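Local coordinates for membrane-bound lytic murein transglycosylase (Agrobacterium tumefaciens, PDB 2PNW), which probably cleaves the glycan strands of bacterial cell wall peptidoglycan, releasing 1,6-anhydromuramoyl products, at residues G48-T53 with L292-G297; A54-S59 with P363-E368; S215-L220 with D249-H254. All blocks are in the same frame, centred on the assembly; numbering follows the deposited sequence.

In the fold
Two of the three contacts are neighbours and the third is remote. Interactions 1 and 2 lie with their centres 11 Å apart and touch, L57 packing on the carbonyls of F296 and G297, and I52 on A366. Their segments alternate along the chain, 48-53 and 54-59 being followed much later by 292-297 and 363-368, so the early loop meets the 3D domain and helix 54-66 the C-terminal end. Interaction 3 is nested inside both closures, in the MltA specific insert; its centre is about 31 Å from interaction 1's and, across the chain's centre, 41 Å from interaction 2's. The separation is consistent with the two-domain, groove-containing architecture known from MltA relatives.

Interaction 1: residues G48-T53 with L292-G297; sequences GALGIT and LIHTFG
The hydroxyl of T295 is gripped from three directions: G48 N donates to OG1 over 2.9 Å in an almost straight bond (174°), water 1 donates to it, and OG1 in turn donates to I52 O. That last bond is modelled unusually short, so its exact length is doubtful. T295 belongs to the 3D domain, of the double-psi beta-barrel clan, in the loop joining strands 286-288 and 299-304; its partner is the turn that precedes helix 54-66. With OG1 lying beside the backbone N (chi1 -55°), the T295 hydroxyl faces the concave side of that turn, where the water also accepts from I52 N and so links the two segments a second time.

Further along, the backbones take over. A49 N donates to L292 O over 2.8 Å, and L50 N donates to I293 O over 2.9 Å. Just before them in the chain, G48 passes close to the opposing segment, its CA 3.3 Å from I293 O in a CH...O contact. A weak bond from G51 N to G48 O closes the turn, while T53 OG1 caps the following helix at E56 N.

The apolar part is small. I293 CG2 covers one face of the H294 imidazole, whose NE2 is held by P332 O, and L50 reaches the ring at its edge, L50 CD1 lying 3.7 Å from H294 CE1.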
# COMPACT_ATOMS: atom_id res chain seq x y z
N GLY A 48 5.47 -8.43 13.26
CA GLY A 48 6.53 -8.43 12.25
C GLY A 48 7.75 -9.16 12.78
O GLY A 48 7.90 -9.34 13.99
N ALA A 49 8.61 -9.59 11.86
CA ALA A 49 9.87 -10.25 12.23
C ALA A 49 10.69 -9.38 13.18
O ALA A 49 11.39 -9.91 14.04
CB ALA A 49 10.67 -10.57 10.99
N LEU A 50 10.57 -8.06 13.07
CA LEU A 50 11.27 -7.17 14.01
C LEU A 50 10.87 -7.45 15.47
O LEU A 50 11.70 -7.38 16.38
CB LEU A 50 11.10 -5.69 13.62
CG LEU A 50 11.87 -4.61 14.40
CD1 LEU A 50 12.11 -3.42 13.51
CD2 LEU A 50 11.13 -4.15 15.64
N GLY A 51 9.59 -7.77 15.67
CA GLY A 51 9.14 -8.37 16.91
C GLY A 51 8.18 -7.57 17.76
O GLY A 51 7.81 -8.01 18.84
N ILE A 52 7.78 -6.39 17.31
CA ILE A 52 6.81 -5.62 18.10
C ILE A 52 5.38 -6.17 17.97
O ILE A 52 4.84 -6.26 16.86
CB ILE A 52 6.80 -4.14 17.71
CG1 ILE A 52 8.24 -3.57 17.71
CG2 ILE A 52 5.88 -3.37 18.67
CD1 ILE A 52 8.82 -3.36 19.10
N THR A 53 4.77 -6.54 19.10
CA THR A 53 3.43 -7.13 19.03
C THR A 53 2.35 -6.06 18.95
O THR A 53 2.56 -4.92 19.39
CB THR A 53 3.13 -8.03 20.25
OG1 THR A 53 2.96 -7.21 21.41
CG2 THR A 53 4.29 -9.04 20.49
N LEU A 292 6.29 -8.66 6.22
CA LEU A 292 6.99 -9.73 6.94
C LEU A 292 7.83 -9.18 8.09
O LEU A 292 7.93 -9.79 9.14
CB LEU A 292 7.87 -10.57 5.99
CG LEU A 292 7.14 -11.36 4.89
CD1 LEU A 292 8.18 -12.11 4.04
CD2 LEU A 292 6.16 -12.36 5.47
N ILE A 293 8.38 -7.99 7.89
CA ILE A 293 9.35 -7.43 8.81
C ILE A 293 8.68 -6.56 9.88
O ILE A 293 9.05 -6.60 11.05
CB ILE A 293 10.41 -6.61 8.05
CG1 ILE A 293 11.27 -7.53 7.18
CG2 ILE A 293 11.33 -5.83 9.03
CD1 ILE A 293 12.15 -6.80 6.26
N HIS A 294 7.70 -5.75 9.46
CA HIS A 294 7.13 -4.75 10.37
C HIS A 294 5.72 -5.05 10.84
O HIS A 294 4.97 -5.77 10.18
CB HIS A 294 7.20 -3.37 9.71
CG HIS A 294 8.60 -2.86 9.60
ND1 HIS A 294 9.41 -2.69 10.70
CD2 HIS A 294 9.34 -2.50 8.52
CE1 HIS A 294 10.59 -2.23 10.30
NE2 HIS A 294 10.57 -2.10 8.98
N THR A 295 5.36 -4.48 12.00
CA THR A 295 4.00 -4.57 12.51
C THR A 295 3.26 -3.29 12.13
O THR A 295 3.79 -2.20 12.32
CB THR A 295 4.03 -4.71 14.06
OG1 THR A 295 4.85 -5.85 14.42
CG2 THR A 295 2.61 -4.90 14.62
N PHE A 296 2.04 -3.43 11.58
CA PHE A 296 1.21 -2.26 11.26
C PHE A 296 0.93 -1.37 12.47
O PHE A 296 0.86 -1.85 13.61
CB PHE A 296 -0.13 -2.68 10.65
CG PHE A 296 -0.01 -3.36 9.30
CD1 PHE A 296 0.90 -2.92 8.35
CD2 PHE A 296 -0.84 -4.43 8.98
CE1 PHE A 296 1.01 -3.55 7.08
CE2 PHE A 296 -0.74 -5.07 7.71
CZ PHE A 296 0.18 -4.63 6.77
N GLY A 297 0.76 -0.07 12.22
CA GLY A 297 0.34 0.86 13.25
C GLY A 297 1.48 1.58 13.95
O GLY A 297 1.23 2.52 14.68
O HOH W 1 7.59 -5.61 14.49

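Interaction 2: residues A54-S59 with P363-E368; sequences AAELVS and PRIAAE
The carboxylate of E56 carries the methyl of A366 on one face: A366 CB stands over the plane, 3.6 Å from E56 CD and 3.7 Å from both OE1 and OE2. At the polar end OE2 forms a salt bridge with R369, which helps hold the carboxylate in place. The aliphatic part of the side chain also takes part, with E56 CG 4.2 Å from I365 CD1.

Here the first turns of helix 54-66 pack against the chain where strand 353-363 gives way to the short, weakly bonded helix 364-367, near the C-terminus. P363 sits at that junction, and its ring meets the helix backbone, CG lying 3.6 Å from E56 O. The same carbonyl accepts from S59 OG over 2.6 Å, on a lone pair in the carbonyl plane. S59 chi1 of 70° places its hydroxyl between the backbone N and the carbonyl carbon, from where it folds back on the preceding turn. Water 2 then spans the gap, donating to S59 OG and accepting from I365 N, each over 3.1 Å. Close by, the same S59 OG rests against I365 CG1 at 4.1 Å.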
# COMPACT_ATOMS: atom_id res chain seq x y z
N ALA A 54 1.19 -6.44 18.42
CA ALA A 54 0.01 -5.57 18.47
C ALA A 54 -0.36 -5.16 19.89
O ALA A 54 -0.78 -4.02 20.12
CB ALA A 54 -1.18 -6.24 17.80
N ALA A 55 -0.24 -6.07 20.86
CA ALA A 55 -0.46 -5.71 22.27
C ALA A 55 0.49 -4.61 22.76
O ALA A 55 0.08 -3.74 23.53
CB ALA A 55 -0.37 -6.93 23.18
N GLU A 56 1.75 -4.65 22.35
CA GLU A 56 2.72 -3.60 22.71
C GLU A 56 2.32 -2.26 22.09
O GLU A 56 2.36 -1.22 22.74
CB GLU A 56 4.14 -4.01 22.31
CG GLU A 56 4.73 -5.06 23.29
CD GLU A 56 6.04 -5.70 22.85
OE1 GLU A 56 6.32 -5.86 21.63
OE2 GLU A 56 6.82 -6.05 23.76
N LEU A 57 1.92 -2.30 20.82
CA LEU A 57 1.40 -1.11 20.15
C LEU A 57 0.19 -0.52 20.88
O LEU A 57 0.08 0.69 21.05
CB LEU A 57 1.01 -1.43 18.71
CG LEU A 57 0.24 -0.34 17.91
CD1 LEU A 57 1.08 0.91 17.67
CD2 LEU A 57 -0.32 -0.89 16.60
N VAL A 58 -0.73 -1.39 21.32
CA VAL A 58 -1.93 -0.94 22.05
C VAL A 58 -1.55 -0.12 23.28
O VAL A 58 -2.21 0.85 23.60
CB VAL A 58 -2.85 -2.14 22.40
CG1 VAL A 58 -3.86 -1.78 23.51
CG2 VAL A 58 -3.60 -2.59 21.14
N SER A 59 -0.45 -0.46 23.94
CA SER A 59 -0.06 0.32 25.11
C SER A 59 0.20 1.78 24.74
O SER A 59 -0.25 2.67 25.47
CB SER A 59 1.11 -0.31 25.88
OG SER A 59 2.31 -0.22 25.13
N PRO A 363 7.12 1.72 21.30
CA PRO A 363 6.49 1.94 22.59
C PRO A 363 7.53 1.66 23.68
O PRO A 363 8.33 0.70 23.55
CB PRO A 363 5.40 0.86 22.64
CG PRO A 363 5.07 0.56 21.21
CD PRO A 363 6.34 0.78 20.46
N ARG A 364 7.56 2.48 24.73
CA ARG A 364 8.72 2.43 25.61
C ARG A 364 8.91 1.13 26.40
O ARG A 364 10.05 0.74 26.65
CB ARG A 364 8.95 3.75 26.40
CG ARG A 364 8.20 3.95 27.67
CD ARG A 364 8.40 5.39 28.22
NE ARG A 364 9.81 5.75 28.41
CZ ARG A 364 10.53 6.52 27.58
NH1 ARG A 364 11.81 6.76 27.86
NH2 ARG A 364 9.99 7.04 26.48
N ILE A 365 7.82 0.41 26.70
CA ILE A 365 7.96 -0.94 27.31
C ILE A 365 8.60 -1.96 26.37
O ILE A 365 9.41 -2.79 26.81
CB ILE A 365 6.63 -1.54 27.87
CG1 ILE A 365 5.65 -1.91 26.74
CG2 ILE A 365 6.00 -0.61 28.93
CD1 ILE A 365 4.68 -3.09 27.05
N ALA A 366 8.25 -1.90 25.08
CA ALA A 366 8.83 -2.79 24.07
C ALA A 366 10.28 -2.45 23.78
O ALA A 366 11.07 -3.32 23.43
CB ALA A 366 8.03 -2.73 22.78
N ALA A 367 10.62 -1.17 23.91
CA ALA A 367 11.91 -0.67 23.48
C ALA A 367 13.09 -1.28 24.26
O ALA A 367 14.18 -1.46 23.71
CB ALA A 367 11.94 0.86 23.58
N GLU A 368 12.86 -1.62 25.53
CA GLU A 368 13.96 -2.09 26.39
C GLU A 368 14.77 -3.25 25.82
O GLU A 368 16.00 -3.21 25.82
CB GLU A 368 13.48 -2.39 27.81
CG GLU A 368 13.55 -1.18 28.74
CD GLU A 368 14.99 -0.74 29.08
OE1 GLU A 368 15.94 -1.55 28.90
OE2 GLU A 368 15.16 0.42 29.53
O HOH W 2 4.83 1.19 26.17

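Interaction 3: residues S215-L220 with D249-H254; sequences SPIGRL and DGVLWH
L220 and H254 approach from opposite directions, and the imidazole ends up between two residues of the other segment. L220 CD2 lies over one ring face in a CH-pi contact, 4.0 Å from the centroid of the H254 ring and 29° off its normal. S215 takes the opposite face: its OG stands above the plane, offset toward the rim, and its CB comes to 3.6 Å from H254 NE2. The ring is put there by H254 chi1 of 173°, which turns CG away from the backbone N and out across the segment 215-220.

At the ring edge, in its plane, water 4 sits 2.7 Å from H254 NE2 and donates to P216 O over 2.8 Å, so the rotation of the imidazole is tied to the backbone just before the helix. A second bridge, through water 3, joins S215 OG to H254 O; S215 itself is held at its backbone N by N255.

Deeper in, the contact becomes apolar. I217 and V251 run roughly perpendicular, I217 CB meeting V251 CG1 at 3.9 Å, while I217 CG2 presses on the carbonyl V251 O at 3.4 Å. That oxygen also accepts from H254 N. The I217 and L252 side chains meet at a slant, I217 CD1 to L252 CD2 again at 3.9 Å. F184 touches both I217 and L252, and I217 also reaches I237 and L241 of helix 234-243, whose W240 packs on V251.

Such packing of one helix start against another helix end, with branched side chains inside and a water-bridged histidine at the rim, joins helices 217-223 and 248-252 within the helical part of the MltA specific insert.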
# COMPACT_ATOMS: atom_id res chain seq x y z
N SER A 215 4.52 -8.90 -10.87
CA SER A 215 5.71 -8.51 -11.66
C SER A 215 5.61 -7.05 -12.09
O SER A 215 4.60 -6.66 -12.69
CB SER A 215 5.90 -9.40 -12.89
OG SER A 215 5.92 -10.75 -12.50
N PRO A 216 6.61 -6.24 -11.73
CA PRO A 216 6.59 -4.82 -12.08
C PRO A 216 6.86 -4.57 -13.57
O PRO A 216 7.90 -5.04 -14.11
CB PRO A 216 7.69 -4.23 -11.22
CG PRO A 216 8.63 -5.36 -10.97
CD PRO A 216 7.79 -6.58 -10.91
N ILE A 217 5.96 -3.85 -14.24
CA ILE A 217 6.13 -3.62 -15.68
C ILE A 217 7.23 -2.60 -15.96
O ILE A 217 7.84 -2.65 -17.03
CB ILE A 217 4.81 -3.27 -16.42
CG1 ILE A 217 4.21 -1.96 -15.89
CG2 ILE A 217 3.79 -4.47 -16.34
CD1 ILE A 217 3.11 -1.41 -16.79
N GLY A 218 7.51 -1.72 -15.00
CA GLY A 218 8.61 -0.75 -15.13
C GLY A 218 9.93 -1.48 -15.35
O GLY A 218 10.72 -1.15 -16.24
N ARG A 219 10.17 -2.51 -14.55
CA ARG A 219 11.41 -3.29 -14.67
C ARG A 219 11.48 -4.02 -16.01
O ARG A 219 12.55 -4.11 -16.62
CB ARG A 219 11.53 -4.26 -13.49
CG ARG A 219 12.79 -5.13 -13.47
CD ARG A 219 14.08 -4.33 -13.70
NE ARG A 219 14.30 -3.30 -12.70
CZ ARG A 219 15.27 -2.39 -12.77
NH1 ARG A 219 16.12 -2.39 -13.81
NH2 ARG A 219 15.40 -1.49 -11.81
N LEU A 220 10.34 -4.54 -16.47
CA LEU A 220 10.30 -5.20 -17.77
C LEU A 220 10.71 -4.23 -18.85
O LEU A 220 11.48 -4.57 -19.75
CB LEU A 220 8.88 -5.72 -18.08
CG LEU A 220 8.69 -6.36 -19.47
CD1 LEU A 220 9.64 -7.48 -19.70
CD2 LEU A 220 7.27 -6.88 -19.68
N ASP A 249 -1.05 -5.22 -24.15
CA ASP A 249 -1.47 -6.48 -23.49
C ASP A 249 -0.29 -7.35 -23.11
O ASP A 249 -0.26 -7.90 -22.00
CB ASP A 249 -2.46 -7.30 -24.35
CG ASP A 249 -3.81 -6.64 -24.49
OD1 ASP A 249 -4.13 -5.73 -23.69
OD2 ASP A 249 -4.56 -7.04 -25.40
N GLY A 250 0.69 -7.50 -24.00
CA GLY A 250 1.85 -8.36 -23.71
C GLY A 250 2.60 -7.92 -22.47
O GLY A 250 3.07 -8.74 -21.68
N VAL A 251 2.71 -6.60 -22.31
CA VAL A 251 3.41 -6.01 -21.20
C VAL A 251 2.56 -6.15 -19.91
O VAL A 251 3.07 -6.56 -18.90
CB VAL A 251 3.76 -4.53 -21.48
CG1 VAL A 251 4.29 -3.83 -20.20
CG2 VAL A 251 4.80 -4.43 -22.64
N LEU A 252 1.29 -5.75 -19.96
CA LEU A 252 0.46 -5.85 -18.74
C LEU A 252 0.37 -7.30 -18.27
O LEU A 252 0.40 -7.57 -17.07
CB LEU A 252 -0.95 -5.34 -19.01
CG LEU A 252 -1.00 -3.86 -19.43
CD1 LEU A 252 -2.46 -3.34 -19.36
CD2 LEU A 252 -0.02 -2.98 -18.59
N TRP A 253 0.28 -8.22 -19.22
CA TRP A 253 0.07 -9.64 -18.87
C TRP A 253 1.31 -10.34 -18.29
O TRP A 253 1.22 -11.46 -17.74
CB TRP A 253 -0.49 -10.39 -20.09
CG TRP A 253 -1.91 -9.99 -20.46
CD1 TRP A 253 -2.82 -9.36 -19.67
CD2 TRP A 253 -2.57 -10.25 -21.70
NE1 TRP A 253 -4.00 -9.17 -20.35
CE2 TRP A 253 -3.88 -9.74 -21.59
CE3 TRP A 253 -2.19 -10.88 -22.91
CZ2 TRP A 253 -4.81 -9.82 -22.64
CZ3 TRP A 253 -3.11 -10.97 -23.94
CH2 TRP A 253 -4.41 -10.44 -23.80
N HIS A 254 2.47 -9.68 -18.40
CA HIS A 254 3.70 -10.07 -17.68
C HIS A 254 3.42 -10.07 -16.18
O HIS A 254 4.00 -10.85 -15.44
CB HIS A 254 4.83 -9.08 -17.99
CG HIS A 254 6.07 -9.28 -17.18
ND1 HIS A 254 6.88 -10.39 -17.32
CD2 HIS A 254 6.69 -8.48 -16.29
CE1 HIS A 254 7.92 -10.27 -16.52
NE2 HIS A 254 7.83 -9.12 -15.87
O HOH W 3 3.64 -12.13 -12.42
O HOH W 4 9.18 -7.52 -14.15